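Local coordinates for cation-transporting ATPase, E1-E2 family protein (Streptococcus pneumoniae, PDB 4F2F) that probably exports copper(I) across the cell membrane at the cost of ATP, through a pump whose metal-binding domain holds two copper(I) ions, at residues S48-G60 / H83-Y96. Residues are numbered along the deposited sequence; the frame is centred on the assembly and turned at random.
With CU1 (copper (I) ion), chain C; CU1 (copper (I) ion), chain B.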
# COMPACT_ATOMS: atom_id res chain seq x y z
N SER A 48 -0.06 15.79 9.13
CA SER A 48 -0.64 16.39 7.92
C SER A 48 -1.86 15.62 7.44
O SER A 48 -1.79 14.41 7.23
CB SER A 48 0.39 16.45 6.79
OG SER A 48 -0.24 16.87 5.58
N ASN A 49 -2.96 16.33 7.22
CA ASN A 49 -4.16 15.67 6.72
C ASN A 49 -4.09 15.27 5.25
O ASN A 49 -5.02 14.67 4.72
CB ASN A 49 -5.41 16.52 6.98
CG ASN A 49 -6.10 16.14 8.28
OD1 ASN A 49 -5.73 15.16 8.93
ND2 ASN A 49 -7.10 16.93 8.67
N CYS A 50 -2.97 15.58 4.59
CA CYS A 50 -2.76 15.09 3.23
C CYS A 50 -2.77 13.56 3.25
O CYS A 50 -3.07 12.92 2.24
CB CYS A 50 -1.44 15.62 2.67
SG CYS A 50 -1.21 15.35 0.89
N TYR A 51 -2.47 12.99 4.42
CA TYR A 51 -2.36 11.54 4.58
C TYR A 51 -3.51 10.93 5.40
O TYR A 51 -3.37 9.83 5.92
CB TYR A 51 -1.03 11.19 5.25
CG TYR A 51 0.19 11.67 4.50
CD1 TYR A 51 0.88 10.83 3.64
CD2 TYR A 51 0.66 12.97 4.66
CE1 TYR A 51 2.00 11.26 2.96
CE2 TYR A 51 1.78 13.41 3.98
CZ TYR A 51 2.45 12.56 3.13
OH TYR A 51 3.56 13.00 2.46
N LYS A 52 -4.63 11.63 5.50
CA LYS A 52 -5.72 11.16 6.36
C LYS A 52 -6.51 10.00 5.75
O LYS A 52 -7.34 9.39 6.43
CB LYS A 52 -6.67 12.30 6.73
CG LYS A 52 -7.62 12.74 5.62
CD LYS A 52 -8.58 13.81 6.11
CE LYS A 52 -9.67 14.08 5.10
NZ LYS A 52 -10.64 15.11 5.58
N GLU A 53 -6.26 9.70 4.48
CA GLU A 53 -6.94 8.60 3.81
C GLU A 53 -5.98 7.79 2.95
O GLU A 53 -4.95 8.30 2.48
CB GLU A 53 -8.11 9.12 2.97
CG GLU A 53 -9.29 9.59 3.80
CD GLU A 53 -10.18 10.57 3.07
OE1 GLU A 53 -9.92 10.85 1.88
OE2 GLU A 53 -11.14 11.08 3.69
N ILE A 54 -6.32 6.52 2.75
CA ILE A 54 -5.55 5.61 1.91
C ILE A 54 -6.45 5.14 0.77
O ILE A 54 -7.55 4.65 1.00
CB ILE A 54 -5.09 4.37 2.71
CG1 ILE A 54 -4.32 4.79 3.95
CG2 ILE A 54 -4.26 3.44 1.83
CD1 ILE A 54 -4.18 3.69 4.98
N LEU A 55 -5.97 5.30 -0.46
CA LEU A 55 -6.78 5.00 -1.63
C LEU A 55 -6.16 3.91 -2.51
O LEU A 55 -5.04 4.06 -3.00
CB LEU A 55 -7.01 6.26 -2.47
CG LEU A 55 -7.76 6.10 -3.80
CD1 LEU A 55 -9.18 5.61 -3.58
CD2 LEU A 55 -7.76 7.42 -4.58
N PHE A 56 -6.90 2.82 -2.68
CA PHE A 56 -6.58 1.80 -3.67
C PHE A 56 -7.76 1.74 -4.64
O PHE A 56 -8.65 0.90 -4.50
CB PHE A 56 -6.38 0.43 -3.00
CG PHE A 56 -5.03 0.26 -2.35
CD1 PHE A 56 -4.10 -0.64 -2.87
CD2 PHE A 56 -4.69 0.97 -1.21
CE1 PHE A 56 -2.87 -0.81 -2.27
CE2 PHE A 56 -3.45 0.79 -0.60
CZ PHE A 56 -2.54 -0.10 -1.14
N GLU A 57 -7.76 2.64 -5.61
CA GLU A 57 -8.92 2.87 -6.47
C GLU A 57 -9.38 1.60 -7.19
O GLU A 57 -10.58 1.35 -7.31
CB GLU A 57 -8.62 3.96 -7.50
CG GLU A 57 -9.83 4.46 -8.27
CD GLU A 57 -10.51 5.64 -7.61
OE1 GLU A 57 -9.89 6.73 -7.54
OE2 GLU A 57 -11.66 5.48 -7.14
N GLU A 58 -8.43 0.81 -7.67
CA GLU A 58 -8.76 -0.36 -8.48
C GLU A 58 -9.32 -1.51 -7.64
O GLU A 58 -9.85 -2.47 -8.19
CB GLU A 58 -7.53 -0.81 -9.26
CG GLU A 58 -6.84 0.34 -9.96
CD GLU A 58 -5.56 -0.08 -10.64
OE1 GLU A 58 -5.55 -1.16 -11.27
OE2 GLU A 58 -4.57 0.67 -10.54
N GLU A 59 -9.20 -1.40 -6.33
CA GLU A 59 -9.77 -2.39 -5.42
C GLU A 59 -11.01 -1.83 -4.73
O GLU A 59 -11.64 -2.52 -3.92
CB GLU A 59 -8.73 -2.82 -4.38
CG GLU A 59 -7.54 -3.55 -4.97
CD GLU A 59 -7.92 -4.88 -5.58
OE1 GLU A 59 -8.92 -5.48 -5.12
OE2 GLU A 59 -7.23 -5.33 -6.52
N GLY A 60 -11.37 -0.59 -5.06
CA GLY A 60 -12.53 0.05 -4.48
C GLY A 60 -12.33 0.36 -3.01
O GLY A 60 -13.29 0.47 -2.24
N HIS A 83 -0.10 -1.20 -10.45
CA HIS A 83 -1.32 -0.51 -10.05
C HIS A 83 -0.97 0.60 -9.07
O HIS A 83 -0.01 0.48 -8.31
CB HIS A 83 -2.29 -1.49 -9.39
CG HIS A 83 -2.53 -2.73 -10.18
ND1 HIS A 83 -3.34 -2.75 -11.30
CD2 HIS A 83 -2.07 -3.99 -10.03
CE1 HIS A 83 -3.37 -3.97 -11.80
NE2 HIS A 83 -2.60 -4.75 -11.04
N GLU A 84 -1.74 1.68 -9.08
CA GLU A 84 -1.45 2.81 -8.22
C GLU A 84 -2.21 2.76 -6.90
O GLU A 84 -3.37 2.34 -6.86
CB GLU A 84 -1.75 4.13 -8.94
CG GLU A 84 -1.66 5.38 -8.07
CD GLU A 84 -1.97 6.65 -8.83
OE1 GLU A 84 -2.87 7.40 -8.40
OE2 GLU A 84 -1.32 6.91 -9.86
N PHE A 85 -1.54 3.16 -5.83
CA PHE A 85 -2.21 3.52 -4.59
C PHE A 85 -1.75 4.93 -4.24
O PHE A 85 -0.73 5.40 -4.73
CB PHE A 85 -1.92 2.52 -3.46
CG PHE A 85 -0.53 2.61 -2.87
CD1 PHE A 85 -0.23 3.57 -1.92
CD2 PHE A 85 0.45 1.70 -3.22
CE1 PHE A 85 1.04 3.64 -1.36
CE2 PHE A 85 1.72 1.76 -2.67
CZ PHE A 85 2.01 2.74 -1.73
N SER A 86 -2.52 5.63 -3.41
CA SER A 86 -2.18 7.00 -3.08
C SER A 86 -2.90 7.41 -1.81
O SER A 86 -3.66 6.62 -1.24
CB SER A 86 -2.59 7.94 -4.22
OG SER A 86 -3.99 8.07 -4.31
N CYS A 87 -2.65 8.63 -1.35
CA CYS A 87 -3.47 9.21 -0.31
C CYS A 87 -4.83 9.55 -0.90
O CYS A 87 -5.04 9.43 -2.11
CB CYS A 87 -2.82 10.47 0.26
SG CYS A 87 -2.74 11.84 -0.91
N GLY A 88 -5.76 9.97 -0.06
CA GLY A 88 -7.10 10.32 -0.51
C GLY A 88 -7.14 11.54 -1.41
O GLY A 88 -8.14 11.79 -2.08
N MET A 89 -6.05 12.32 -1.43
CA MET A 89 -6.00 13.52 -2.25
C MET A 89 -5.32 13.25 -3.59
O MET A 89 -5.30 14.11 -4.47
CB MET A 89 -5.25 14.64 -1.52
CG MET A 89 -5.80 14.98 -0.15
SD MET A 89 -4.99 16.43 0.56
CE MET A 89 -5.91 17.76 -0.21
N LYS A 90 -4.77 12.04 -3.72
CA LYS A 90 -4.00 11.65 -4.89
C LYS A 90 -2.77 12.53 -5.11
O LYS A 90 -2.25 12.63 -6.22
CB LYS A 90 -4.90 11.60 -6.14
CG LYS A 90 -6.00 10.55 -6.04
CD LYS A 90 -7.11 10.76 -7.06
CE LYS A 90 -6.66 10.45 -8.48
NZ LYS A 90 -7.81 10.44 -9.43
N MET A 91 -2.29 13.14 -4.02
CA MET A 91 -1.08 13.97 -4.07
C MET A 91 0.18 13.16 -3.80
O MET A 91 1.21 13.37 -4.42
CB MET A 91 -1.18 15.13 -3.06
CG MET A 91 -2.27 16.13 -3.37
SD MET A 91 -2.43 17.41 -2.11
CE MET A 91 -0.93 18.35 -2.37
N GLN A 92 0.08 12.23 -2.85
CA GLN A 92 1.19 11.34 -2.54
C GLN A 92 0.90 9.95 -3.10
O GLN A 92 -0.10 9.33 -2.75
CB GLN A 92 1.41 11.27 -1.02
CG GLN A 92 1.76 12.61 -0.39
CD GLN A 92 3.12 13.12 -0.82
OE1 GLN A 92 3.99 12.34 -1.20
NE2 GLN A 92 3.30 14.44 -0.77
N LYS A 93 1.78 9.47 -3.97
CA LYS A 93 1.51 8.24 -4.71
C LYS A 93 2.51 7.11 -4.45
O LYS A 93 3.62 7.32 -3.96
CB LYS A 93 1.48 8.52 -6.21
CG LYS A 93 0.41 9.52 -6.63
CD LYS A 93 0.63 9.91 -8.08
CE LYS A 93 -0.45 10.87 -8.55
NZ LYS A 93 -0.11 11.43 -9.89
N GLY A 94 2.08 5.90 -4.79
CA GLY A 94 2.90 4.71 -4.71
C GLY A 94 2.36 3.71 -5.71
O GLY A 94 1.42 4.01 -6.44
N SER A 95 2.95 2.53 -5.76
CA SER A 95 2.48 1.51 -6.69
C SER A 95 2.63 0.12 -6.11
O SER A 95 3.49 -0.13 -5.26
CB SER A 95 3.22 1.60 -8.03
OG SER A 95 4.55 1.11 -7.93
N TYR A 96 1.77 -0.78 -6.56
CA TYR A 96 1.95 -2.19 -6.26
C TYR A 96 1.93 -2.98 -7.56
O TYR A 96 1.00 -2.87 -8.36
CB TYR A 96 0.91 -2.70 -5.25
CG TYR A 96 -0.54 -2.57 -5.67
CD1 TYR A 96 -1.22 -1.36 -5.52
CD2 TYR A 96 -1.24 -3.66 -6.16
CE1 TYR A 96 -2.54 -1.25 -5.88
CE2 TYR A 96 -2.57 -3.55 -6.52
CZ TYR A 96 -3.22 -2.34 -6.38
OH TYR A 96 -4.54 -2.23 -6.74
CU CU1 C . -2.77 16.64 -0.04
CU CU1 B . -2.15 13.48 0.34
O HOH W 1 -5.69 11.60 2.34
O HOH W 2 -10.57 10.69 -0.71
O HOH W 3 -5.42 4.17 -6.37
O HOH W 4 -10.19 9.10 -8.72
O HOH W 5 -5.57 0.47 -6.69
O HOH W 6 -5.40 -4.38 -8.04
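Cys-50 and Cys-87 grip one copper(I) ion between them, SG of Cys-87 lying 2.1 Å from the metal and Cys-50 adding both its SG and its backbone O. The Cys-50 thiolate, swung anti to its own amide (chi1 -169°), also binds the second copper, which takes SD of Met-89 at 2.3 Å and SD of Met-91, both from the loop after Cys-87. SG of Cys-87 accepts a nearly straight bond from N of Gln-92 and weak ones from N of Met-89 and Met-91, which may help to stabilise negative charge on the sulfur. Beyond this binuclear site, antiparallel strands 53-56 and 83-87 of the cupredoxin fold are joined by paired hydrogen bonds between Leu-55 and Ser-86, N of Leu-55 reaching O of Ser-86 at 2.8 Å. Packing is tight on the inner face: CB of Phe-85 stands over the centre of the Phe-56 ring, 3.5 Å from its centroid, while CE1 of Tyr-96 approaches CD1 of Phe-56 to 3.4 Å and Phe-75 joins the cluster. The outer side is looser and wet, a water linking OE1 of Glu-57 to NZ of Lys-90. At the end away from copper, ND1 of His-83 donates a bent hydrogen bond of 2.7 Å to OE1 of Glu-58, carboxylate and imidazole planes turned 69° apart.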